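PDB 3GVX: glycerate dehydrogenase related protein from Thermoplasma acidophilum, which probably acts as an NAD(P)H-dependent reductase of glyoxylate or hydroxypyruvate, as a member of the D-isomer specific 2-hydroxyacid dehydrogenase family. Local coordinates for residues F90-A95 / I251-V256; V229-L232 / W236-E239; G131-R136 / L178-L183; S84-A89 / A138-A143; D169-S174 / K201-V206. All coordinates share one frame; numbering follows the deposited sequence.

Contact 1: residues F90-A95 / I251-V256. With K (potassium ion), chain D.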
# COMPACT_ATOMS: atom_id res chain seq x y z
N PHE B 90 -2.39 5.29 2.86
CA PHE B 90 -2.18 3.87 3.07
C PHE B 90 -1.06 3.63 4.08
O PHE B 90 -1.09 2.65 4.81
CB PHE B 90 -1.95 3.14 1.74
CG PHE B 90 -3.23 2.62 1.13
CD1 PHE B 90 -3.72 1.37 1.47
CD2 PHE B 90 -4.00 3.41 0.30
CE1 PHE B 90 -4.97 0.92 1.00
CE2 PHE B 90 -5.24 2.98 -0.17
CZ PHE B 90 -5.72 1.74 0.18
N ALA B 91 -0.13 4.58 4.18
CA ALA B 91 0.97 4.47 5.13
C ALA B 91 0.45 4.53 6.57
O ALA B 91 0.89 3.77 7.43
CB ALA B 91 2.01 5.57 4.88
N LEU B 92 -0.51 5.42 6.82
CA LEU B 92 -1.10 5.54 8.16
C LEU B 92 -1.93 4.32 8.45
O LEU B 92 -1.88 3.72 9.52
CB LEU B 92 -2.00 6.77 8.23
CG LEU B 92 -1.20 8.05 8.19
CD1 LEU B 92 -2.11 9.23 7.88
CD2 LEU B 92 -0.45 8.18 9.52
N LEU B 93 -2.73 3.98 7.46
CA LEU B 93 -3.63 2.84 7.48
C LEU B 93 -2.90 1.55 7.88
O LEU B 93 -3.31 0.86 8.81
CB LEU B 93 -4.25 2.68 6.11
CG LEU B 93 -5.73 2.31 6.13
CD1 LEU B 93 -6.33 2.73 4.79
CD2 LEU B 93 -5.91 0.83 6.44
N LEU B 94 -1.82 1.25 7.17
CA LEU B 94 -1.02 0.06 7.43
C LEU B 94 -0.20 0.14 8.72
O LEU B 94 0.07 -0.87 9.35
CB LEU B 94 -0.12 -0.25 6.23
CG LEU B 94 -0.89 -0.69 4.98
CD1 LEU B 94 0.03 -0.62 3.77
CD2 LEU B 94 -1.44 -2.09 5.20
N ALA B 95 0.18 1.35 9.12
CA ALA B 95 0.95 1.53 10.34
C ALA B 95 0.13 1.00 11.50
O ALA B 95 0.63 0.28 12.34
CB ALA B 95 1.28 3.01 10.57
N ILE B 251 -2.72 8.09 15.28
CA ILE B 251 -1.40 8.19 14.69
C ILE B 251 -1.57 9.46 13.88
O ILE B 251 -2.53 9.61 13.12
CB ILE B 251 -1.07 7.04 13.73
CG1 ILE B 251 -1.19 5.70 14.45
CG2 ILE B 251 0.35 7.21 13.20
CD1 ILE B 251 -0.76 4.52 13.62
N LEU B 252 -0.65 10.39 14.07
CA LEU B 252 -0.77 11.68 13.42
C LEU B 252 0.43 12.09 12.61
O LEU B 252 1.55 11.65 12.85
CB LEU B 252 -1.02 12.76 14.47
CG LEU B 252 -2.14 12.52 15.49
CD1 LEU B 252 -2.02 13.53 16.63
CD2 LEU B 252 -3.50 12.60 14.79
N SER B 253 0.18 12.95 11.65
CA SER B 253 1.25 13.49 10.84
C SER B 253 0.93 14.97 10.58
O SER B 253 -0.23 15.35 10.47
CB SER B 253 1.42 12.70 9.53
OG SER B 253 0.25 12.67 8.76
N PRO B 254 1.96 15.81 10.48
CA PRO B 254 1.89 17.26 10.25
C PRO B 254 1.55 17.80 8.84
O PRO B 254 2.35 18.52 8.24
CB PRO B 254 3.25 17.74 10.75
CG PRO B 254 4.14 16.59 10.40
CD PRO B 254 3.33 15.41 10.84
N HIS B 255 0.38 17.46 8.31
CA HIS B 255 -0.03 17.98 7.01
C HIS B 255 1.06 17.79 5.96
O HIS B 255 1.40 18.74 5.25
CB HIS B 255 -0.33 19.48 7.16
CG HIS B 255 -1.39 19.99 6.25
ND1 HIS B 255 -2.58 20.50 6.71
CD2 HIS B 255 -1.46 20.04 4.90
CE1 HIS B 255 -3.35 20.84 5.69
NE2 HIS B 255 -2.69 20.56 4.57
N VAL B 256 1.61 16.59 5.86
CA VAL B 256 2.67 16.29 4.90
C VAL B 256 2.23 15.28 3.84
O VAL B 256 3.03 14.85 3.04
CB VAL B 256 3.92 15.72 5.59
CG1 VAL B 256 4.61 16.79 6.46
CG2 VAL B 256 3.52 14.51 6.43
K K D . 3.31 11.89 2.60
O HOH W 1 3.07 10.43 0.49
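Leu92 and Ile251 run alongside one another in opposite senses, so each branch slides past the other rather than butting into it. Ile251 touches the helix with both of its ends. Its CG2, lying anti to the backbone N because CG1 takes the place beside that N (chi1 -57°), meets Leu92 CD2 at 3.9 Å. The long arm is extended and carries CD1 to 4.0 Å from Ala95 CB, one helical turn further along. Leu92 CD1 turns the other way, toward Ser253, and stops 4.3 Å from its OG. The two segments thus pack helix 79-97 against strand 250-252, which ends the seven-stranded parallel sheet of the Rossmann-type domain within this chain. Leu232 of the neighbouring strand 230-233 touches both Leu92 and Ile251.

Past the strand the surroundings turn polar. Ser253 OG is hydrogen-bonded to Asp234 OD1 and His88 NE2, a buried hydroxyl with two hydrogen-bond partners beside the apolar patch. Pro254 is the centre of an inverse gamma turn, with His255 N donating to Ser253 O at 3.1 Å, and the chain then swings Val256 O round to a potassium ion at 3.0 Å. That ion is also bound by Ala257 O and by Thr117 OG1 of the second subunit, so the loop after the strand reaches the dimer interface. His255 NE2 makes a weak hydrogen bond with Arg210 NH2.

Contact 2: residues V229-L232 / W236-E239; sequences VWYL and WWNE
Tyr231 reaches from its strand toward two tryptophans packed rim against face, and one atom of it, CE2, makes both contacts. It lies 4.2 Å from Trp237 CH2 and 4.4 Å from Trp236 CZ3, the latter sitting at the tyrosine edge, near the ring plane. The side chain is sent that way by its first torsion, which puts CG anti to the backbone N (chi1 -179°).

Denser packing lies between the indoles themselves. Trp237 brings its CZ3 over one face of the Trp236 ring, 3.4 Å above the plane and displaced toward the rim, while Trp236 NE1 lies in the plane of Trp237 at its edge. Beyond the rings the loop opens out: Asn238 is exposed and Glu239 partly so. Glu239 folds back, and its OE2 accepts from Trp236 N at 2.9 Å, met on the anti side and 33° out of the carboxylate plane. Its OE1 has a weak hydrogen bond with His255 ND1, consistent with the Glu-His pair of this dehydrogenase family.

The segments frame the turn that follows strand 230-233 of the Rossmann-type sheet. The polar atoms of the three rings have partners beyond the contact: Tyr231 OH with Asn207 ND2, Trp237 NE1 with Val214 O, and Trp236 NE1, weakly, with Thr243 O. The rings meet through apolar, largely dispersive contact, and their orientation is probably set by these outlying bonds.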
# COMPACT_ATOMS: atom_id res chain seq x y z
N VAL B 229 -11.81 2.32 18.38
CA VAL B 229 -11.74 3.16 17.20
C VAL B 229 -10.48 4.00 17.20
O VAL B 229 -10.08 4.56 18.22
CB VAL B 229 -12.97 4.09 17.10
CG1 VAL B 229 -12.83 5.03 15.91
CG2 VAL B 229 -14.24 3.25 16.98
N TRP B 230 -9.84 4.07 16.04
CA TRP B 230 -8.64 4.85 15.90
C TRP B 230 -8.86 5.98 14.94
O TRP B 230 -9.71 5.90 14.05
CB TRP B 230 -7.45 3.99 15.45
CG TRP B 230 -6.83 3.26 16.57
CD1 TRP B 230 -7.43 2.36 17.38
CD2 TRP B 230 -5.48 3.39 17.04
NE1 TRP B 230 -6.56 1.91 18.33
CE2 TRP B 230 -5.35 2.52 18.14
CE3 TRP B 230 -4.37 4.14 16.64
CZ2 TRP B 230 -4.15 2.38 18.85
CZ3 TRP B 230 -3.18 4.00 17.34
CH2 TRP B 230 -3.07 3.13 18.43
N TYR B 231 -8.10 7.03 15.14
CA TYR B 231 -8.20 8.19 14.28
C TYR B 231 -6.82 8.50 13.78
O TYR B 231 -5.94 8.88 14.55
CB TYR B 231 -8.76 9.37 15.08
CG TYR B 231 -8.94 10.62 14.26
CD1 TYR B 231 -9.76 10.63 13.13
CD2 TYR B 231 -8.31 11.81 14.62
CE1 TYR B 231 -9.94 11.79 12.38
CE2 TYR B 231 -8.49 12.98 13.88
CZ TYR B 231 -9.30 12.97 12.76
OH TYR B 231 -9.50 14.12 12.05
N LEU B 232 -6.60 8.32 12.49
CA LEU B 232 -5.31 8.60 11.90
C LEU B 232 -5.48 9.84 11.06
O LEU B 232 -6.29 9.88 10.14
CB LEU B 232 -4.86 7.43 11.03
CG LEU B 232 -5.16 6.08 11.66
CD1 LEU B 232 -4.76 5.01 10.66
CD2 LEU B 232 -4.43 5.91 13.01
N TRP B 236 -4.57 18.52 11.72
CA TRP B 236 -5.07 18.77 13.06
C TRP B 236 -5.73 20.14 13.12
O TRP B 236 -5.49 20.98 12.26
CB TRP B 236 -3.91 18.66 14.04
CG TRP B 236 -4.39 18.50 15.41
CD1 TRP B 236 -4.48 19.48 16.35
CD2 TRP B 236 -4.88 17.30 16.03
NE1 TRP B 236 -5.00 18.97 17.51
CE2 TRP B 236 -5.26 17.64 17.34
CE3 TRP B 236 -5.04 15.98 15.59
CZ2 TRP B 236 -5.78 16.71 18.23
CZ3 TRP B 236 -5.57 15.06 16.48
CH2 TRP B 236 -5.93 15.43 17.79
N TRP B 237 -6.55 20.39 14.13
CA TRP B 237 -7.18 21.69 14.21
C TRP B 237 -6.14 22.74 14.58
O TRP B 237 -5.16 22.47 15.30
CB TRP B 237 -8.34 21.70 15.20
CG TRP B 237 -9.37 20.66 14.90
CD1 TRP B 237 -10.53 20.83 14.21
CD2 TRP B 237 -9.31 19.28 15.27
NE1 TRP B 237 -11.21 19.63 14.14
CE2 TRP B 237 -10.48 18.67 14.78
CE3 TRP B 237 -8.38 18.51 15.98
CZ2 TRP B 237 -10.75 17.31 14.96
CZ3 TRP B 237 -8.64 17.17 16.16
CH2 TRP B 237 -9.82 16.58 15.66
N ASN B 238 -6.39 23.94 14.06
CA ASN B 238 -5.57 25.12 14.23
C ASN B 238 -4.28 25.03 13.44
O ASN B 238 -4.17 25.68 12.41
CB ASN B 238 -5.32 25.40 15.71
CG ASN B 238 -6.61 25.53 16.49
OD1 ASN B 238 -7.62 26.02 15.96
ND2 ASN B 238 -6.60 25.11 17.75
N GLU B 239 -3.32 24.21 13.87
CA GLU B 239 -2.07 24.11 13.11
C GLU B 239 -1.49 25.50 12.80
O GLU B 239 -2.12 26.31 12.14
CB GLU B 239 -2.30 23.44 11.75
CG GLU B 239 -2.60 21.96 11.74
CD GLU B 239 -2.78 21.46 10.31
OE1 GLU B 239 -1.96 21.84 9.45
OE2 GLU B 239 -3.73 20.70 10.04

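Contact 3: residues G131-R136 / L178-L183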
# COMPACT_ATOMS: atom_id res chain seq x y z
N GLY B 131 -13.16 12.54 -4.93
CA GLY B 131 -12.43 13.35 -5.87
C GLY B 131 -11.10 12.72 -6.30
O GLY B 131 -10.96 11.49 -6.31
N GLY B 132 -10.14 13.56 -6.68
CA GLY B 132 -8.85 13.07 -7.11
C GLY B 132 -8.19 12.16 -6.10
O GLY B 132 -7.62 11.13 -6.45
N ILE B 133 -8.29 12.53 -4.83
CA ILE B 133 -7.70 11.73 -3.78
C ILE B 133 -8.47 10.45 -3.56
O ILE B 133 -7.90 9.37 -3.48
CB ILE B 133 -7.63 12.54 -2.48
CG1 ILE B 133 -6.70 13.74 -2.70
CG2 ILE B 133 -7.24 11.63 -1.32
CD1 ILE B 133 -6.58 14.67 -1.53
N GLY B 134 -9.79 10.57 -3.49
CA GLY B 134 -10.63 9.41 -3.31
C GLY B 134 -10.50 8.41 -4.44
O GLY B 134 -10.57 7.20 -4.21
N ARG B 135 -10.31 8.89 -5.66
CA ARG B 135 -10.16 8.01 -6.81
C ARG B 135 -8.85 7.25 -6.77
O ARG B 135 -8.81 6.07 -7.06
CB ARG B 135 -10.30 8.80 -8.11
CG ARG B 135 -11.71 9.32 -8.32
CD ARG B 135 -11.84 10.40 -9.39
NE ARG B 135 -13.13 11.06 -9.26
CZ ARG B 135 -14.24 10.73 -9.91
NH1 ARG B 135 -14.23 9.74 -10.79
NH2 ARG B 135 -15.37 11.37 -9.65
N ARG B 136 -7.79 7.95 -6.40
CA ARG B 136 -6.47 7.36 -6.31
C ARG B 136 -6.42 6.37 -5.15
O ARG B 136 -5.81 5.33 -5.25
CB ARG B 136 -5.42 8.45 -6.12
CG ARG B 136 -4.01 7.94 -6.13
CD ARG B 136 -3.66 7.18 -7.41
NE ARG B 136 -2.31 6.65 -7.34
CZ ARG B 136 -1.68 5.99 -8.31
NH1 ARG B 136 -2.28 5.77 -9.47
NH2 ARG B 136 -0.44 5.57 -8.10
N LEU B 178 -12.11 6.74 5.03
CA LEU B 178 -11.17 7.76 4.66
C LEU B 178 -11.91 9.06 4.38
O LEU B 178 -12.88 9.10 3.63
CB LEU B 178 -10.38 7.36 3.42
CG LEU B 178 -9.42 8.51 3.13
CD1 LEU B 178 -8.00 8.14 3.56
CD2 LEU B 178 -9.54 8.88 1.66
N ILE B 179 -11.44 10.14 4.99
CA ILE B 179 -12.07 11.41 4.76
C ILE B 179 -11.23 12.20 3.78
O ILE B 179 -10.09 12.55 4.06
CB ILE B 179 -12.24 12.21 6.04
CG1 ILE B 179 -13.04 11.36 7.04
CG2 ILE B 179 -12.95 13.53 5.73
CD1 ILE B 179 -12.93 11.83 8.46
N ALA B 180 -11.80 12.44 2.61
CA ALA B 180 -11.14 13.19 1.57
C ALA B 180 -12.20 14.07 0.90
O ALA B 180 -12.43 13.98 -0.30
CB ALA B 180 -10.53 12.24 0.60
N ILE B 181 -12.86 14.90 1.70
CA ILE B 181 -13.91 15.76 1.19
C ILE B 181 -13.57 17.22 1.46
O ILE B 181 -12.97 17.55 2.48
CB ILE B 181 -15.26 15.38 1.86
CG1 ILE B 181 -16.43 15.85 1.00
CG2 ILE B 181 -15.30 15.94 3.28
CD1 ILE B 181 -17.73 15.14 1.32
N PRO B 182 -13.92 18.12 0.54
CA PRO B 182 -13.64 19.54 0.71
C PRO B 182 -14.41 20.15 1.88
O PRO B 182 -15.53 19.75 2.20
CB PRO B 182 -14.08 20.14 -0.63
CG PRO B 182 -13.85 19.01 -1.58
CD PRO B 182 -14.42 17.85 -0.82
N LEU B 183 -13.77 21.12 2.53
CA LEU B 183 -14.34 21.80 3.67
C LEU B 183 -15.22 22.95 3.19
O LEU B 183 -14.74 23.94 2.63
CB LEU B 183 -13.22 22.32 4.56
CG LEU B 183 -13.57 23.38 5.61
CD1 LEU B 183 -14.43 22.81 6.74
CD2 LEU B 183 -12.25 23.92 6.13
O HOH W 2 -11.47 13.03 -2.89
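Ile133 and Ala180 make the apolar half of this contact: Ile133 CG2 rests 3.9 Å from Ala180 CB. The setting is the start of a Rossmann-type dinucleotide-binding fold. Gly131 and Gly134 fit a GxGxxG pattern, with Gly131 the N-cap of helix 132-143, while Ala180 follows the end of strand 176-179 in the parallel sheet. Ile133 holds CG1 beside the backbone N (chi1 -64°), which leaves CG2 for the alanine. Gly134 brings no side chain between the segments, and its CA is 6.2 Å from the CA of Ala180.

Within the helix, the first turn is closed by Arg135 N donating to Gly131 O at 2.8 Å. Gly132 and Ile133 have backbone hydrogen bonds with His289 and His290 of the C-terminal histidine tag, close to where the family would probably seat dinucleotide phosphates.

The polar half of the contact is carried by water, in the manner of the structural water familiar from Rossmann glycine-rich loops. Water 2 accepts from Gly131 N at 2.7 Å and from Gly134 N at 3.0 Å, and it can donate to Ala180 O at 2.9 Å, though other acceptors also lie within its reach.

Contact 4: residues S84-A89 / A138-A143; sequences SVAEHA and AHLAKA. With K (potassium ion), chain D.
Leu140 keeps CG anti to its carbonyl carbon (chi1 -64°) and then extends through chi2 of 179°, which carries CD1 straight out to Ala86 on the facing helix. This is helix-helix packing in which helix 132-143 of the Rossmann-type domain, the first after the glycine-rich turn, lies against helix 79-97, which leads from the five-stranded sheet toward the seven-stranded one. The methyl CD1 does all the touching. It sits 3.8 Å from Ala86 CB, 3.9 Å from Ala86 O and 4.3 Å from Glu87 N, so it settles on the helix backbone as much as on the alanine methyl. The small side chain of Ala86 is consistent with so close an approach, and Arg136 and Val137 pack on the same alanine.

Glu87 borders the contact and belongs to the dimer interface. Its buried carboxylate is well satisfied by the second subunit: OE1 pairs with Lys98 NZ in a salt bridge and accepts from Leu120 N, and OE2 accepts from Tyr121 N. Ala143 of that subunit also packs on Leu140, so both helices face the partner chain.

His88 turns elsewhere. Its CG is anti to the backbone N (chi1 -169°), and the ring swings to the potassium ion at the dimer interface. Ser84, one turn earlier, bonds through OG to Ala257 O, another ligand of the ion. The metal lies 2.7 Å from His88 ND1 and 2.6 Å from water 1.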
# COMPACT_ATOMS: atom_id res chain seq x y z
N SER B 84 0.46 11.27 -4.14
CA SER B 84 1.18 11.42 -2.89
C SER B 84 0.26 11.27 -1.70
O SER B 84 0.60 10.59 -0.76
CB SER B 84 1.85 12.79 -2.85
OG SER B 84 2.59 12.96 -1.66
N VAL B 85 -0.91 11.90 -1.74
CA VAL B 85 -1.84 11.81 -0.62
C VAL B 85 -2.39 10.39 -0.40
O VAL B 85 -2.54 9.96 0.74
CB VAL B 85 -3.03 12.81 -0.76
CG1 VAL B 85 -4.02 12.60 0.38
CG2 VAL B 85 -2.51 14.24 -0.76
N ALA B 86 -2.69 9.68 -1.49
CA ALA B 86 -3.21 8.33 -1.38
C ALA B 86 -2.14 7.43 -0.74
O ALA B 86 -2.46 6.57 0.08
CB ALA B 86 -3.61 7.79 -2.74
N GLU B 87 -0.88 7.64 -1.11
CA GLU B 87 0.23 6.87 -0.56
C GLU B 87 0.41 7.14 0.92
O GLU B 87 0.73 6.24 1.69
CB GLU B 87 1.54 7.19 -1.27
CG GLU B 87 1.75 6.53 -2.60
CD GLU B 87 3.16 6.79 -3.15
OE1 GLU B 87 4.07 7.06 -2.34
OE2 GLU B 87 3.37 6.72 -4.37
N HIS B 88 0.20 8.38 1.32
CA HIS B 88 0.34 8.73 2.73
C HIS B 88 -0.78 8.14 3.54
O HIS B 88 -0.59 7.77 4.70
CB HIS B 88 0.35 10.24 2.94
CG HIS B 88 0.75 10.64 4.32
ND1 HIS B 88 2.06 10.76 4.71
CD2 HIS B 88 0.01 10.86 5.44
CE1 HIS B 88 2.12 11.04 6.00
NE2 HIS B 88 0.88 11.10 6.46
N ALA B 89 -1.97 8.05 2.94
CA ALA B 89 -3.13 7.48 3.61
C ALA B 89 -2.94 5.99 3.84
O ALA B 89 -3.26 5.47 4.90
CB ALA B 89 -4.39 7.75 2.79
N ALA B 138 -8.95 4.71 -3.96
CA ALA B 138 -9.74 3.57 -4.40
C ALA B 138 -9.00 2.65 -5.38
O ALA B 138 -9.25 1.45 -5.42
CB ALA B 138 -11.05 4.05 -5.02
N HIS B 139 -8.08 3.22 -6.16
CA HIS B 139 -7.28 2.45 -7.11
C HIS B 139 -6.34 1.56 -6.31
O HIS B 139 -6.18 0.39 -6.62
CB HIS B 139 -6.51 3.40 -8.05
CG HIS B 139 -5.23 2.84 -8.59
ND1 HIS B 139 -5.16 2.06 -9.73
CD2 HIS B 139 -3.95 2.97 -8.16
CE1 HIS B 139 -3.90 1.75 -9.98
NE2 HIS B 139 -3.15 2.29 -9.04
N LEU B 140 -5.75 2.12 -5.26
CA LEU B 140 -4.86 1.35 -4.39
C LEU B 140 -5.65 0.31 -3.60
O LEU B 140 -5.23 -0.83 -3.45
CB LEU B 140 -4.10 2.27 -3.44
CG LEU B 140 -3.12 3.29 -4.05
CD1 LEU B 140 -2.52 4.11 -2.91
CD2 LEU B 140 -2.05 2.57 -4.87
N ALA B 141 -6.82 0.71 -3.10
CA ALA B 141 -7.68 -0.19 -2.34
C ALA B 141 -8.09 -1.43 -3.13
O ALA B 141 -8.10 -2.53 -2.59
CB ALA B 141 -8.90 0.56 -1.82
N LYS B 142 -8.41 -1.25 -4.41
CA LYS B 142 -8.79 -2.37 -5.26
C LYS B 142 -7.60 -3.30 -5.42
O LYS B 142 -7.76 -4.51 -5.42
CB LYS B 142 -9.26 -1.90 -6.65
CG LYS B 142 -10.49 -1.00 -6.63
CD LYS B 142 -11.63 -1.61 -5.82
CE LYS B 142 -12.08 -2.97 -6.35
NZ LYS B 142 -13.14 -3.56 -5.47
N ALA B 143 -6.42 -2.73 -5.53
CA ALA B 143 -5.21 -3.54 -5.66
C ALA B 143 -4.98 -4.38 -4.40
O ALA B 143 -4.58 -5.53 -4.48
CB ALA B 143 -4.01 -2.64 -5.92
K K D . 3.31 11.89 2.60
O HOH W 1 3.07 10.43 0.49

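Contact 5: residues D169-S174 / K201-V206; sequences DLFRQS and KNLTIV
Phe171 meets two aliphatic side chains with its CD2 and CE2 atoms; both approach the ring obliquely and cross the phenylalanine side chain at about a right angle. CE2 meets Ile205 CD1 at 3.8 Å and CD2 meets Leu203 CD2 at 4.0 Å. The other leucine branch, CD1, lies against the backbone, 3.9 Å from Ser174 O. In Leu203, chi1 of 167° puts CG anti to the backbone N, and chi2 of 74° then places one methyl by the ring and the other by Ser174 O.

Behind these contacts, polar bonds tie the helical residues to the chain that follows. Leu170 O accepts twice, from opposite faces of its carbonyl plane: Gln173 N at 3.0 Å and Ser174 OG at 2.7 Å, the hydroxyl approaching 44° out of that plane. The second bond holds the Ser174 side chain against Leu170. Farther out, Gln173 NE2 makes weak hydrogen bonds with Asp169 O and OD1, and Arg172 O accepts from Arg200 NE.

Phe171 also touches Leu195 and Leu196 of helix 193-196, and Leu196 reaches Ile205 as well. Leu203 and Ile205 pack on Val177 and Ile179 of strand 176-179. The contact thus lays helix 167-172, which leads into strand 176-179, against Leu203 and Ile205 at the start of the parallel neighbour, strand 204-207, whose other flank in the Rossmann-type sheet is strand 230-233.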
# COMPACT_ATOMS: atom_id res chain seq x y z
N ASP B 169 -24.72 6.04 6.46
CA ASP B 169 -24.84 4.77 5.74
C ASP B 169 -23.46 4.26 5.35
O ASP B 169 -23.21 3.06 5.34
CB ASP B 169 -25.73 4.94 4.51
CG ASP B 169 -25.76 3.70 3.62
OD1 ASP B 169 -25.91 2.58 4.15
OD2 ASP B 169 -25.63 3.84 2.39
N LEU B 170 -22.55 5.17 5.03
CA LEU B 170 -21.18 4.81 4.66
C LEU B 170 -20.47 4.20 5.86
O LEU B 170 -19.88 3.13 5.76
CB LEU B 170 -20.41 6.04 4.15
CG LEU B 170 -18.96 5.77 3.70
CD1 LEU B 170 -18.92 5.34 2.23
CD2 LEU B 170 -18.17 7.06 3.91
N PHE B 171 -20.52 4.88 7.00
CA PHE B 171 -19.90 4.36 8.22
C PHE B 171 -20.42 2.98 8.56
O PHE B 171 -19.68 2.12 9.02
CB PHE B 171 -20.15 5.30 9.41
CG PHE B 171 -19.16 6.43 9.51
CD1 PHE B 171 -19.03 7.34 8.47
CD2 PHE B 171 -18.34 6.57 10.61
CE1 PHE B 171 -18.08 8.36 8.52
CE2 PHE B 171 -17.38 7.58 10.68
CZ PHE B 171 -17.25 8.48 9.63
N ARG B 172 -21.70 2.76 8.30
CA ARG B 172 -22.33 1.49 8.60
C ARG B 172 -21.81 0.32 7.77
O ARG B 172 -21.89 -0.82 8.20
CB ARG B 172 -23.84 1.60 8.44
CG ARG B 172 -24.54 2.30 9.59
CD ARG B 172 -25.99 1.83 9.64
NE ARG B 172 -26.79 2.39 8.56
CZ ARG B 172 -27.28 3.63 8.56
NH1 ARG B 172 -27.04 4.43 9.58
NH2 ARG B 172 -28.01 4.05 7.54
N GLN B 173 -21.29 0.60 6.58
CA GLN B 173 -20.79 -0.45 5.71
C GLN B 173 -19.27 -0.48 5.67
O GLN B 173 -18.70 -1.22 4.89
CB GLN B 173 -21.29 -0.24 4.28
CG GLN B 173 -22.79 -0.15 4.12
CD GLN B 173 -23.18 0.10 2.68
OE1 GLN B 173 -22.99 -0.75 1.82
NE2 GLN B 173 -23.72 1.28 2.41
N SER B 174 -18.63 0.32 6.50
CA SER B 174 -17.17 0.40 6.47
C SER B 174 -16.37 -0.11 7.67
O SER B 174 -16.78 -0.00 8.83
CB SER B 174 -16.76 1.85 6.20
OG SER B 174 -17.42 2.35 5.07
N LYS B 201 -17.35 -1.96 14.97
CA LYS B 201 -16.34 -2.27 15.96
C LYS B 201 -14.97 -2.26 15.27
O LYS B 201 -14.81 -2.82 14.18
CB LYS B 201 -16.63 -3.63 16.58
CG LYS B 201 -16.52 -3.66 18.10
CD LYS B 201 -17.52 -2.68 18.77
CE LYS B 201 -17.47 -2.78 20.29
NZ LYS B 201 -17.00 -1.54 20.95
N ASN B 202 -14.00 -1.60 15.89
CA ASN B 202 -12.63 -1.51 15.39
C ASN B 202 -12.42 -0.64 14.16
O ASN B 202 -11.44 -0.78 13.44
CB ASN B 202 -12.07 -2.90 15.10
CG ASN B 202 -12.01 -3.76 16.32
OD1 ASN B 202 -11.61 -3.31 17.40
ND2 ASN B 202 -12.41 -5.01 16.18
N LEU B 203 -13.35 0.28 13.95
CA LEU B 203 -13.28 1.18 12.81
C LEU B 203 -12.02 2.02 12.90
O LEU B 203 -11.62 2.44 13.98
CB LEU B 203 -14.50 2.10 12.78
CG LEU B 203 -14.31 3.26 11.81
CD1 LEU B 203 -14.43 2.77 10.34
CD2 LEU B 203 -15.35 4.34 12.12
N THR B 204 -11.39 2.24 11.76
CA THR B 204 -10.20 3.07 11.67
C THR B 204 -10.57 4.22 10.75
O THR B 204 -11.05 4.03 9.63
CB THR B 204 -9.01 2.31 11.07
OG1 THR B 204 -8.71 1.18 11.89
CG2 THR B 204 -7.79 3.23 10.99
N ILE B 205 -10.35 5.42 11.25
CA ILE B 205 -10.67 6.59 10.48
C ILE B 205 -9.40 7.29 10.05
O ILE B 205 -8.48 7.49 10.83
CB ILE B 205 -11.54 7.54 11.29
CG1 ILE B 205 -12.77 6.77 11.78
CG2 ILE B 205 -11.89 8.77 10.46
CD1 ILE B 205 -13.93 7.59 12.25
N VAL B 206 -9.36 7.63 8.77
CA VAL B 206 -8.20 8.31 8.23
C VAL B 206 -8.64 9.65 7.67
O VAL B 206 -9.54 9.73 6.83
CB VAL B 206 -7.56 7.48 7.11
CG1 VAL B 206 -6.17 8.01 6.82
CG2 VAL B 206 -7.55 5.99 7.50

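How the contacts relate
From the N terminus, helix 79-97 opens two loops, contact 4 at 84-89 and contact 1 at 90-95. Contact 3 opens at 131-136, just before contact 4 closes at 138-143, also on helix 132-143, so these two cross. Contact 5 opens at 169-174 and crosses contact 3, which closes at 178-183; contact 5 then closes at 201-206. The short loop of contact 2 follows, and contact 1 closes last at 251-256. Contacts 2, 3 and 5 nest inside contact 1, whereas contact 4 crosses it. Together they tie the helices 79-97, 132-143 and 167-172 to one parallel sheet, and contacts 1 and 4 share a potassium ion at the dimer interface.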